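Local coordinates for protein 4-carboxymuconolactone decarboxylase (PDB 4G9Q) that forms an all-helical trimer of the carboxymuconolactone decarboxylase family and may act as a decarboxylase or have peroxiredoxin-type activity, at residues A[82-87]-A[91-96]; A[160-165]-A[188-193]; A[243-246]-A[252-255]. One frame throughout, in Å; residues are numbered along the deposited sequence.

Contact 1: residues A[82-87]-A[91-96]; sequences AALIAR and PALTYY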
ATOM      1  N   ALA A  82      -8.470   2.541 -12.403  1.00  6.19           N
ATOM      2  CA  ALA A  82      -7.858   3.468 -11.444  1.00  5.97           C
ATOM      3  C   ALA A  82      -7.470   2.752 -10.146  1.00  5.85           C
ATOM      4  O   ALA A  82      -6.361   2.942  -9.634  1.00  6.29           O
ATOM      5  CB  ALA A  82      -8.782   4.648 -11.175  1.00  5.93           C
ATOM      6  N   ALA A  83      -8.365   1.902  -9.638  1.00  5.84           N
ATOM      7  CA  ALA A  83      -8.094   1.132  -8.417  1.00  5.92           C
ATOM      8  C   ALA A  83      -6.886   0.199  -8.568  1.00  6.14           C
ATOM      9  O   ALA A  83      -6.002   0.160  -7.695  1.00  6.06           O
ATOM     10  CB  ALA A  83      -9.324   0.342  -8.002  1.00  5.77           C
ATOM     11  N   LEU A  84      -6.848  -0.541  -9.677  1.00  6.11           N
ATOM     12  CA  LEU A  84      -5.759  -1.488  -9.943  1.00  6.49           C
ATOM     13  C   LEU A  84      -4.422  -0.778 -10.077  1.00  6.45           C
ATOM     14  O   LEU A  84      -3.410  -1.255  -9.561  1.00  6.62           O
ATOM     15  CB  LEU A  84      -6.046  -2.316 -11.197  1.00  6.66           C
ATOM     16  CG  LEU A  84      -7.269  -3.237 -11.126  1.00  8.82           C
ATOM     17  CD1 LEU A  84      -7.551  -3.826 -12.489  1.00 10.33           C
ATOM     18  CD2 LEU A  84      -7.100  -4.341 -10.099  1.00 10.57           C
ATOM     19  N   ILE A  85      -4.418   0.365 -10.763  1.00  6.15           N
ATOM     20  CA  ILE A  85      -3.201   1.173 -10.886  1.00  6.12           C
ATOM     21  C   ILE A  85      -2.737   1.659  -9.513  1.00  6.29           C
ATOM     22  O   ILE A  85      -1.581   1.442  -9.136  1.00  5.65           O
ATOM     23  CB  ILE A  85      -3.372   2.367 -11.852  1.00  6.29           C
ATOM     24  CG1 ILE A  85      -3.633   1.859 -13.273  1.00  6.50           C
ATOM     25  CG2 ILE A  85      -2.111   3.283 -11.833  1.00  5.75           C
ATOM     26  CD1 ILE A  85      -4.066   2.939 -14.254  1.00  8.95           C
ATOM     27  N   ALA A  86      -3.645   2.289  -8.767  1.00  6.22           N
ATOM     28  CA  ALA A  86      -3.309   2.877  -7.466  1.00  6.92           C
ATOM     29  C   ALA A  86      -2.796   1.839  -6.462  1.00  7.49           C
ATOM     30  O   ALA A  86      -1.905   2.130  -5.654  1.00  7.88           O
ATOM     31  CB  ALA A  86      -4.521   3.608  -6.895  1.00  6.57           C
ATOM     32  N   ARG A  87      -3.351   0.632  -6.530  1.00  8.10           N
ATOM     33  CA  ARG A  87      -3.048  -0.420  -5.555  1.00  9.03           C
ATOM     34  C   ARG A  87      -1.905  -1.345  -5.962  1.00  9.50           C
ATOM     35  O   ARG A  87      -1.627  -2.335  -5.276  1.00 10.27           O
ATOM     36  CB  ARG A  87      -4.304  -1.232  -5.247  1.00  8.88           C
ATOM     37  CG  ARG A  87      -5.357  -0.437  -4.501  1.00  9.30           C
ATOM     38  CD  ARG A  87      -6.627  -1.246  -4.294  1.00 10.69           C
ATOM     39  NE  ARG A  87      -6.397  -2.459  -3.510  1.00 11.46           N
ATOM     40  CZ  ARG A  87      -6.292  -2.507  -2.184  1.00 12.20           C
ATOM     41  NH1 ARG A  87      -6.375  -1.406  -1.448  1.00 12.69           N
ATOM     42  NH2 ARG A  87      -6.086  -3.673  -1.583  1.00 13.19           N
ATOM     43  N   PRO A  91      -0.701  -6.312 -13.003  1.00 15.07           N
ATOM     44  CA  PRO A  91      -0.906  -7.540 -13.797  1.00 15.29           C
ATOM     45  C   PRO A  91      -2.355  -7.809 -14.220  1.00 15.15           C
ATOM     46  O   PRO A  91      -2.588  -8.307 -15.332  1.00 16.00           O
ATOM     47  CB  PRO A  91      -0.422  -8.643 -12.857  1.00 15.44           C
ATOM     48  CG  PRO A  91       0.634  -7.986 -12.053  1.00 15.62           C
ATOM     49  CD  PRO A  91       0.178  -6.568 -11.844  1.00 15.43           C
ATOM     50  N   ALA A  92      -3.305  -7.480 -13.346  1.00 14.25           N
ATOM     51  CA  ALA A  92      -4.737  -7.643 -13.618  1.00 13.59           C
ATOM     52  C   ALA A  92      -5.224  -6.746 -14.760  1.00 13.15           C
ATOM     53  O   ALA A  92      -6.317  -6.948 -15.297  1.00 12.52           O
ATOM     54  CB  ALA A  92      -5.541  -7.364 -12.348  1.00 13.78           C
ATOM     55  N   LEU A  93      -4.401  -5.760 -15.123  1.00 12.77           N
ATOM     56  CA  LEU A  93      -4.762  -4.750 -16.111  1.00 12.86           C
ATOM     57  C   LEU A  93      -4.915  -5.267 -17.530  1.00 12.36           C
ATOM     58  O   LEU A  93      -5.668  -4.694 -18.300  1.00 12.87           O
ATOM     59  CB  LEU A  93      -3.745  -3.603 -16.108  1.00 13.16           C
ATOM     60  CG  LEU A  93      -4.120  -2.177 -15.714  1.00 14.53           C
ATOM     61  CD1 LEU A  93      -5.360  -2.050 -14.839  1.00 14.20           C
ATOM     62  CD2 LEU A  93      -2.909  -1.501 -15.070  1.00 14.11           C
ATOM     63  N   THR A  94      -4.199  -6.327 -17.887  1.00 12.13           N
ATOM     64  CA  THR A  94      -4.348  -6.888 -19.229  1.00 12.06           C
ATOM     65  C   THR A  94      -5.815  -7.267 -19.450  1.00 11.87           C
ATOM     66  O   THR A  94      -6.427  -6.872 -20.450  1.00 12.63           O
ATOM     67  CB  THR A  94      -3.412  -8.091 -19.462  1.00 12.12           C
ATOM     68  OG1 THR A  94      -2.064  -7.705 -19.164  1.00 13.15           O
ATOM     69  CG2 THR A  94      -3.472  -8.548 -20.916  1.00 13.29           C
ATOM     70  N   TYR A  95      -6.383  -7.998 -18.496  1.00 10.83           N
ATOM     71  CA  TYR A  95      -7.788  -8.367 -18.556  1.00 10.30           C
ATOM     72  C   TYR A  95      -8.691  -7.142 -18.414  1.00  9.91           C
ATOM     73  O   TYR A  95      -9.603  -6.940 -19.219  1.00  9.43           O
ATOM     74  CB  TYR A  95      -8.127  -9.418 -17.486  1.00 10.50           C
ATOM     75  CG  TYR A  95      -9.605  -9.702 -17.392  1.00 10.75           C
ATOM     76  CD1 TYR A  95     -10.227 -10.578 -18.284  1.00 12.28           C
ATOM     77  CD2 TYR A  95     -10.393  -9.082 -16.419  1.00 12.03           C
ATOM     78  CE1 TYR A  95     -11.595 -10.829 -18.202  1.00 12.30           C
ATOM     79  CE2 TYR A  95     -11.748  -9.325 -16.331  1.00 12.63           C
ATOM     80  CZ  TYR A  95     -12.345 -10.200 -17.223  1.00 13.63           C
ATOM     81  OH  TYR A  95     -13.691 -10.427 -17.132  1.00 14.37           O
ATOM     82  N   TYR A  96      -8.430  -6.319 -17.400  1.00  9.53           N
ATOM     83  CA  TYR A  96      -9.335  -5.210 -17.104  1.00  9.19           C
ATOM     84  C   TYR A  96      -9.297  -4.068 -18.113  1.00  9.15           C
ATOM     85  O   TYR A  96     -10.320  -3.429 -18.349  1.00  8.98           O
ATOM     86  CB  TYR A  96      -9.189  -4.721 -15.657  1.00  9.30           C
ATOM     87  CG  TYR A  96     -10.009  -5.568 -14.707  1.00  9.01           C
ATOM     88  CD1 TYR A  96     -11.397  -5.453 -14.668  1.00  8.92           C
ATOM     89  CD2 TYR A  96      -9.402  -6.511 -13.881  1.00  9.83           C
ATOM     90  CE1 TYR A  96     -12.162  -6.241 -13.813  1.00  8.74           C
ATOM     91  CE2 TYR A  96     -10.157  -7.302 -13.022  1.00  9.07           C
ATOM     92  CZ  TYR A  96     -11.532  -7.160 -12.994  1.00  9.48           C
ATOM     93  OH  TYR A  96     -12.282  -7.945 -12.150  1.00  9.53           O
TER

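Contact 2: residues A[160-165]-A[188-193]; sequences EAEAQR and LFRDLW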
ATOM      1  N   GLU A 160     -10.810  32.459 -11.712  1.00 25.34           N
ATOM      2  CA  GLU A 160     -11.125  32.954 -10.375  1.00 25.55           C
ATOM      3  C   GLU A 160     -10.985  31.855  -9.328  1.00 25.00           C
ATOM      4  O   GLU A 160     -10.407  32.082  -8.261  1.00 24.98           O
ATOM      5  CB  GLU A 160     -12.527  33.564 -10.329  1.00 25.89           C
ATOM      6  CG  GLU A 160     -12.752  34.477  -9.125  1.00 27.74           C
ATOM      7  CD  GLU A 160     -14.149  35.070  -9.074  1.00 30.15           C
ATOM      8  OE1 GLU A 160     -14.777  35.247 -10.143  1.00 31.56           O
ATOM      9  OE2 GLU A 160     -14.618  35.369  -7.954  1.00 31.89           O
ATOM     10  N   ALA A 161     -11.514  30.670  -9.639  1.00 24.61           N
ATOM     11  CA  ALA A 161     -11.401  29.516  -8.749  1.00 24.08           C
ATOM     12  C   ALA A 161      -9.945  29.075  -8.601  1.00 23.74           C
ATOM     13  O   ALA A 161      -9.541  28.612  -7.533  1.00 23.55           O
ATOM     14  CB  ALA A 161     -12.266  28.363  -9.239  1.00 24.09           C
ATOM     15  N   GLU A 162      -9.164  29.232  -9.672  1.00 23.34           N
ATOM     16  CA  GLU A 162      -7.731  28.917  -9.642  1.00 22.96           C
ATOM     17  C   GLU A 162      -6.935  29.945  -8.831  1.00 23.19           C
ATOM     18  O   GLU A 162      -6.021  29.579  -8.087  1.00 22.84           O
ATOM     19  CB  GLU A 162      -7.162  28.765 -11.062  1.00 22.78           C
ATOM     20  CG  GLU A 162      -5.620  28.682 -11.165  1.00 21.48           C
ATOM     21  CD  GLU A 162      -4.985  27.578 -10.309  1.00 19.70           C
ATOM     22  OE1 GLU A 162      -5.658  26.584  -9.971  1.00 19.59           O
ATOM     23  OE2 GLU A 162      -3.789  27.711  -9.980  1.00 19.60           O
ATOM     24  N   ALA A 163      -7.285  31.224  -8.976  1.00 23.18           N
ATOM     25  CA  ALA A 163      -6.655  32.286  -8.191  1.00 23.44           C
ATOM     26  C   ALA A 163      -6.881  32.052  -6.698  1.00 23.49           C
ATOM     27  O   ALA A 163      -5.976  32.262  -5.886  1.00 23.57           O
ATOM     28  CB  ALA A 163      -7.183  33.654  -8.611  1.00 23.49           C
ATOM     29  N   GLN A 164      -8.086  31.596  -6.359  1.00 23.58           N
ATOM     30  CA  GLN A 164      -8.466  31.274  -4.982  1.00 23.74           C
ATOM     31  C   GLN A 164      -7.713  30.058  -4.456  1.00 23.12           C
ATOM     32  O   GLN A 164      -7.203  30.079  -3.331  1.00 23.05           O
ATOM     33  CB  GLN A 164      -9.976  31.034  -4.884  1.00 24.23           C
ATOM     34  CG  GLN A 164     -10.786  32.265  -4.508  1.00 26.43           C
ATOM     35  CD  GLN A 164     -10.904  32.452  -3.002  1.00 28.96           C
ATOM     36  OE1 GLN A 164     -10.380  33.417  -2.441  1.00 31.01           O
ATOM     37  NE2 GLN A 164     -11.587  31.524  -2.341  1.00 29.95           N
ATOM     38  N   ARG A 165      -7.650  29.008  -5.274  1.00 22.00           N
ATOM     39  CA  ARG A 165      -6.940  27.782  -4.921  1.00 21.06           C
ATOM     40  C   ARG A 165      -5.460  28.054  -4.665  1.00 20.61           C
ATOM     41  O   ARG A 165      -4.921  27.644  -3.634  1.00 20.66           O
ATOM     42  CB  ARG A 165      -7.098  26.721  -6.018  1.00 20.74           C
ATOM     43  CG  ARG A 165      -6.575  25.342  -5.622  1.00 19.39           C
ATOM     44  CD  ARG A 165      -5.992  24.578  -6.819  1.00 17.15           C
ATOM     45  NE  ARG A 165      -4.919  25.322  -7.484  1.00 15.35           N
ATOM     46  CZ  ARG A 165      -3.647  25.357  -7.086  1.00 14.18           C
ATOM     47  NH1 ARG A 165      -3.249  24.683  -6.014  1.00 13.82           N
ATOM     48  NH2 ARG A 165      -2.767  26.075  -7.769  1.00 13.57           N
ATOM     49  N   LEU A 188      -0.020  20.583 -12.326  1.00  8.18           N
ATOM     50  CA  LEU A 188      -1.343  19.990 -12.123  1.00  8.48           C
ATOM     51  C   LEU A 188      -2.485  20.893 -12.560  1.00  8.33           C
ATOM     52  O   LEU A 188      -3.179  20.596 -13.534  1.00  7.96           O
ATOM     53  CB  LEU A 188      -1.552  19.534 -10.675  1.00  8.66           C
ATOM     54  CG  LEU A 188      -0.562  18.548 -10.053  1.00  9.70           C
ATOM     55  CD1 LEU A 188      -1.140  18.041  -8.742  1.00  8.92           C
ATOM     56  CD2 LEU A 188      -0.250  17.384 -10.970  1.00 11.10           C
ATOM     57  N   PHE A 189      -2.688  21.992 -11.843  1.00  8.47           N
ATOM     58  CA  PHE A 189      -3.893  22.779 -12.070  1.00  8.80           C
ATOM     59  C   PHE A 189      -3.879  23.642 -13.331  1.00  9.13           C
ATOM     60  O   PHE A 189      -4.936  23.913 -13.891  1.00  9.74           O
ATOM     61  CB  PHE A 189      -4.298  23.538 -10.802  1.00  8.82           C
ATOM     62  CG  PHE A 189      -4.786  22.625  -9.722  1.00  9.22           C
ATOM     63  CD1 PHE A 189      -6.078  22.110  -9.769  1.00  9.70           C
ATOM     64  CD2 PHE A 189      -3.938  22.221  -8.701  1.00  9.70           C
ATOM     65  CE1 PHE A 189      -6.530  21.229  -8.790  1.00 10.81           C
ATOM     66  CE2 PHE A 189      -4.381  21.350  -7.712  1.00 10.37           C
ATOM     67  CZ  PHE A 189      -5.678  20.855  -7.757  1.00 11.13           C
ATOM     68  N   ARG A 190      -2.693  24.018 -13.799  1.00  9.29           N
ATOM     69  CA  ARG A 190      -2.574  24.778 -15.047  1.00  9.46           C
ATOM     70  C   ARG A 190      -2.123  23.933 -16.241  1.00  8.74           C
ATOM     71  O   ARG A 190      -1.826  24.475 -17.315  1.00  8.92           O
ATOM     72  CB  ARG A 190      -1.672  26.005 -14.858  1.00  9.93           C
ATOM     73  CG  ARG A 190      -2.321  27.094 -14.023  1.00 13.01           C
ATOM     74  CD  ARG A 190      -1.514  28.383 -14.031  1.00 18.73           C
ATOM     75  NE  ARG A 190      -2.384  29.536 -14.267  1.00 24.04           N
ATOM     76  CZ  ARG A 190      -2.601  30.084 -15.459  1.00 25.54           C
ATOM     77  NH1 ARG A 190      -2.001  29.606 -16.544  1.00 27.84           N
ATOM     78  NH2 ARG A 190      -3.417  31.122 -15.571  1.00 27.47           N
ATOM     79  N   ASP A 191      -2.083  22.612 -16.059  1.00  7.81           N
ATOM     80  CA  ASP A 191      -1.764  21.695 -17.158  1.00  7.57           C
ATOM     81  C   ASP A 191      -2.562  20.397 -17.091  1.00  7.10           C
ATOM     82  O   ASP A 191      -3.530  20.236 -17.833  1.00  6.68           O
ATOM     83  CB  ASP A 191      -0.253  21.408 -17.259  1.00  7.91           C
ATOM     84  CG  ASP A 191       0.081  20.420 -18.374  1.00  9.02           C
ATOM     85  OD1 ASP A 191      -0.705  20.314 -19.341  1.00 10.58           O
ATOM     86  OD2 ASP A 191       1.130  19.739 -18.292  1.00 12.21           O
ATOM     87  N   LEU A 192      -2.165  19.480 -16.201  1.00  6.42           N
ATOM     88  CA  LEU A 192      -2.790  18.156 -16.119  1.00  6.43           C
ATOM     89  C   LEU A 192      -4.325  18.207 -16.122  1.00  6.32           C
ATOM     90  O   LEU A 192      -4.968  17.493 -16.900  1.00  6.84           O
ATOM     91  CB  LEU A 192      -2.268  17.374 -14.894  1.00  6.11           C
ATOM     92  CG  LEU A 192      -2.731  15.915 -14.726  1.00  6.84           C
ATOM     93  CD1 LEU A 192      -2.211  15.020 -15.841  1.00  7.78           C
ATOM     94  CD2 LEU A 192      -2.302  15.379 -13.360  1.00  6.68           C
ATOM     95  N   TRP A 193      -4.897  19.064 -15.278  1.00  6.50           N
ATOM     96  CA  TRP A 193      -6.350  19.149 -15.108  1.00  6.69           C
ATOM     97  C   TRP A 193      -7.062  19.789 -16.295  1.00  6.96           C
ATOM     98  O   TRP A 193      -8.276  19.655 -16.435  1.00  7.31           O
ATOM     99  CB  TRP A 193      -6.711  19.860 -13.795  1.00  6.71           C
ATOM    100  CG  TRP A 193      -6.595  18.924 -12.631  1.00  7.25           C
ATOM    101  CD1 TRP A 193      -5.548  18.810 -11.768  1.00  7.97           C
ATOM    102  CD2 TRP A 193      -7.554  17.941 -12.236  1.00  8.52           C
ATOM    103  NE1 TRP A 193      -5.801  17.818 -10.843  1.00  9.30           N
ATOM    104  CE2 TRP A 193      -7.025  17.267 -11.110  1.00  9.11           C
ATOM    105  CE3 TRP A 193      -8.819  17.573 -12.712  1.00  9.34           C
ATOM    106  CZ2 TRP A 193      -7.717  16.238 -10.456  1.00  9.39           C
ATOM    107  CZ3 TRP A 193      -9.507  16.546 -12.060  1.00 10.06           C
ATOM    108  CH2 TRP A 193      -8.950  15.896 -10.943  1.00  9.73           C
TER

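Contact 3: residues A[243-246]-A[252-255]; sequences HLAF and NAMS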
ATOM      1  N   HIS A 243     -18.534  -0.039  -5.436  1.00  5.79           N
ATOM      2  CA  HIS A 243     -17.711  -0.837  -6.340  1.00  5.76           C
ATOM      3  C   HIS A 243     -16.322  -1.080  -5.735  1.00  5.61           C
ATOM      4  O   HIS A 243     -15.791  -2.197  -5.778  1.00  5.56           O
ATOM      5  CB  HIS A 243     -17.607  -0.116  -7.689  1.00  5.90           C
ATOM      6  CG  HIS A 243     -17.032  -0.951  -8.786  1.00  6.22           C
ATOM      7  ND1 HIS A 243     -17.797  -1.813  -9.546  1.00  7.12           N
ATOM      8  CD2 HIS A 243     -15.771  -1.037  -9.273  1.00  6.50           C
ATOM      9  CE1 HIS A 243     -17.028  -2.399 -10.447  1.00  7.19           C
ATOM     10  NE2 HIS A 243     -15.794  -1.950 -10.297  1.00  6.77           N
ATOM     11  N   LEU A 244     -15.764  -0.032  -5.137  1.00  5.69           N
ATOM     12  CA  LEU A 244     -14.422  -0.084  -4.571  1.00  5.91           C
ATOM     13  C   LEU A 244     -14.315  -0.889  -3.277  1.00  5.95           C
ATOM     14  O   LEU A 244     -13.215  -1.287  -2.897  1.00  6.20           O
ATOM     15  CB  LEU A 244     -13.875   1.330  -4.372  1.00  6.20           C
ATOM     16  CG  LEU A 244     -13.553   2.066  -5.675  1.00  7.07           C
ATOM     17  CD1 LEU A 244     -13.161   3.508  -5.378  1.00  8.82           C
ATOM     18  CD2 LEU A 244     -12.452   1.346  -6.449  1.00  9.06           C
ATOM     19  N   ALA A 245     -15.435  -1.132  -2.600  1.00  5.73           N
ATOM     20  CA  ALA A 245     -15.422  -2.046  -1.448  1.00  5.81           C
ATOM     21  C   ALA A 245     -14.887  -3.413  -1.868  1.00  6.12           C
ATOM     22  O   ALA A 245     -14.152  -4.068  -1.122  1.00  6.28           O
ATOM     23  CB  ALA A 245     -16.811  -2.187  -0.851  1.00  6.09           C
ATOM     24  N   PHE A 246     -15.242  -3.826  -3.079  1.00  6.33           N
ATOM     25  CA  PHE A 246     -14.823  -5.124  -3.599  1.00  6.41           C
ATOM     26  C   PHE A 246     -13.397  -5.108  -4.117  1.00  6.88           C
ATOM     27  O   PHE A 246     -12.618  -6.014  -3.819  1.00  7.53           O
ATOM     28  CB  PHE A 246     -15.810  -5.620  -4.662  1.00  6.28           C
ATOM     29  CG  PHE A 246     -17.196  -5.824  -4.126  1.00  6.55           C
ATOM     30  CD1 PHE A 246     -17.618  -7.093  -3.719  1.00  6.91           C
ATOM     31  CD2 PHE A 246     -18.065  -4.748  -3.976  1.00  6.81           C
ATOM     32  CE1 PHE A 246     -18.889  -7.283  -3.198  1.00  6.93           C
ATOM     33  CE2 PHE A 246     -19.338  -4.929  -3.449  1.00  7.51           C
ATOM     34  CZ  PHE A 246     -19.750  -6.202  -3.057  1.00  7.52           C
ATOM     35  N   ASN A 252     -11.503   0.380   3.169  1.00  5.74           N
ATOM     36  CA  ASN A 252     -11.285   1.569   2.332  1.00  6.47           C
ATOM     37  C   ASN A 252     -12.604   2.240   1.932  1.00  6.86           C
ATOM     38  O   ASN A 252     -12.736   3.458   2.029  1.00  7.02           O
ATOM     39  CB  ASN A 252     -10.439   1.246   1.096  1.00  6.90           C
ATOM     40  CG  ASN A 252      -8.933   1.241   1.383  1.00  7.48           C
ATOM     41  OD1 ASN A 252      -8.187   0.478   0.771  1.00 10.17           O
ATOM     42  ND2 ASN A 252      -8.489   2.091   2.303  1.00  6.22           N
ATOM     43  N   ALA A 253     -13.583   1.443   1.506  1.00  7.18           N
ATOM     44  CA  ALA A 253     -14.905   1.981   1.181  1.00  7.80           C
ATOM     45  C   ALA A 253     -15.571   2.590   2.415  1.00  8.66           C
ATOM     46  O   ALA A 253     -16.131   3.692   2.353  1.00  8.29           O
ATOM     47  CB  ALA A 253     -15.792   0.905   0.573  1.00  7.82           C
HETATM   48  N   MSE A 254     -15.488   1.884   3.541  1.00  9.56           N
HETATM   49  CA  MSE A 254     -16.086   2.367   4.786  1.00 11.15           C
HETATM   50  C   MSE A 254     -15.486   3.697   5.239  1.00 10.70           C
HETATM   51  O   MSE A 254     -16.212   4.572   5.711  1.00 10.37           O
HETATM   52  CB  MSE A 254     -15.967   1.316   5.889  1.00 12.44           C
HETATM   53  CG  MSE A 254     -16.750   0.064   5.583  1.00 17.86           C
HETATM   54 SE   MSE A 254     -16.764  -1.155   7.082  1.00 35.98          SE
HETATM   55  CE  MSE A 254     -15.021  -1.981   6.915  1.00 30.14           C
ATOM     56  N   SER A 255     -14.172   3.847   5.076  1.00 10.30           N
ATOM     57  CA  SER A 255     -13.472   5.066   5.479  1.00 10.61           C
ATOM     58  C   SER A 255     -13.894   6.281   4.651  1.00 10.18           C
ATOM     59  O   SER A 255     -13.854   7.412   5.144  1.00 10.33           O
ATOM     60  CB  SER A 255     -11.954   4.866   5.430  1.00 10.83           C
ATOM     61  OG  SER A 255     -11.532   4.018   6.490  1.00 13.77           O
TER

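Contact 1: residues A[82-87]-A[91-96]
L84 drives one methyl, CD1, into a notch made by A92, L93 and Y96. The contact across the two segments is apolar; no hydrogen bond spans it. CD1 of L84 lies 3.7 Å from CD1 of L93 and 4.1 Å from CB of A92. The second L84 methyl, CD2, also faces the A92 methyl. L84 and L93 run past each other in opposite directions, so CD1 of L93 also reaches back to CB of L84, at 3.7 Å. The L93 side chain sits off the staggered positions (chi1 -116°, chi2 22°), a probably strained shape that spreads its two methyls over two neighbours. CD2 of L93 meets CG1 of I85 at 3.9 Å, the two side chains crossing at about a right angle.

The aromatic part involves Y96. CD1 of L84 approaches CD2 of this ring at 3.5 Å, at a slant, and also touches its CB. Within the same segment, CD2 of Y95 stands 3.7 Å above the centre of the Y96 ring. The hydroxyl of Y96 takes no part in the apolar notch. It hydrogen-bonds to the hydroxyls of Y62 and Y247, which fixes the far end of the ring.

I85 and L93 are buried further by T129, and I85 by I114 and L117 of helix 107-120. Helix 73-86 and helix 93-102 form a short antiparallel helical hairpin: the first ends, a few loop residues reverse the chain, and the second packs back against its end, within the all-helical fold of this family.

Contact 2: residues A[160-165]-A[188-193]
R165 lays its side chain flat over one face of the F189 ring. CD of R165 stands 3.5 Å from the ring centroid, almost on the ring normal, in a CH-pi contact. The guanidinium continues over the rim, with NE 3.5 Å from CD2 of F189. Its plane and the ring plane are only 7° apart. R165 gets there by starting with CG anti to its own backbone N (chi1 -171°) and then bending at both chi2 and chi3. The opposite face of F189 is covered by W193 of its own segment, whose CD1 lies 3.8 Å above the ring plane.

E162, one turn before R165 on the helix, holds the guanidinium in this flat pose. R165 grips it side-on with two nearly straight bonds: NE to OE1 of E162 at 2.9 Å, and NH2 to OE2 of E162 at 2.9 Å. Both carboxylate oxygens are met on their syn side. OE1 of E162 also lies 3.4 Å from CB of F189. NH2 of R165 has a second partner in T185.

The two segments belong to consecutive helices, 159-173 and 178-192, that form an antiparallel helical hairpin. Their axes approach to 11.6 Å here, at 139°. The second helix widens into a pi-type turn at 188-192, where W193 N bonds to the L188 carbonyl.

A leucine in place of R165 would probably leave the buried E162 carboxylate without its mate and uncover part of the F189 face.

R190 adds a looser edge. Its CG lies 4.3 Å from OE2 of E162, and its charged end probably adds to the positive field there. NH2 of R190 makes a long, weak ion pair with E159.

Contact 3: residues A[243-246]-A[252-255]
A245 and A253 meet methyl to methyl, with their CB atoms 3.6 Å apart. This is the tight part of the contact. The methyl of A253 points at the other segment and also rests 3.6 Å from CA of A245, so it packs against backbone as well as side chain. It comes within 4.5 Å of the carbonyl carbon C of L244 too. The two backbones are correspondingly near: CA of A245 and CA of A253 are only 4.8 Å apart. Both residues are buried.

The rest of the contact is looser. L244 has its CB turned toward 252-255, yet its nearest side-chain atom, CB, is 5.3 Å from CB of A253. Its branch is instead held by V79 and A83 of helix 73-86 and by I212 and S213 of helix 200-213. H243 and F246 point away from 252-255, and the H243 imidazole is hydrogen-bonded to R76 and T80.

At the far end of 252-255 the surface is more open. The selenomethionine M254 and S255 are both partly exposed. OG of S255 bonds to the carbonyl of P251 and to Q219 of the second subunit, so this hydroxyl is tied to its own helix and to a neighbouring chain; A245 packs on L180 of that same subunit.

No hydrogen bond or salt bridge joins the two segments. The contact is apolar and non-directional: two small methyls allow helices 234-248 and 250-267 to come close beside their sharp turn, while the hydrogen bonds of the H243 and S255 side chains go to partners elsewhere.

In the fold
Along the chain the three contacts come in series: contact 1, then contact 2, then contact 3. Contacts 1 and 3 are neighbours, with centres about 16 Å apart, and they touch where CB of A83 meets CD2 of L244 at 3.6 Å. Helix 73-86 thus packs against helix 234-248, joining the two carboxymuconolactone decarboxylase regions of the chain. Contact 2 lies apart, its centre about 29 Å from each of the others, and on the opposite side of the chain's centre from contact 1. Each contact pairs helices consecutive in sequence. Contact 3 borders the second subunit broadly; contact 1 reaches it only through R87, and contact 2 meets the third through L188 and D191.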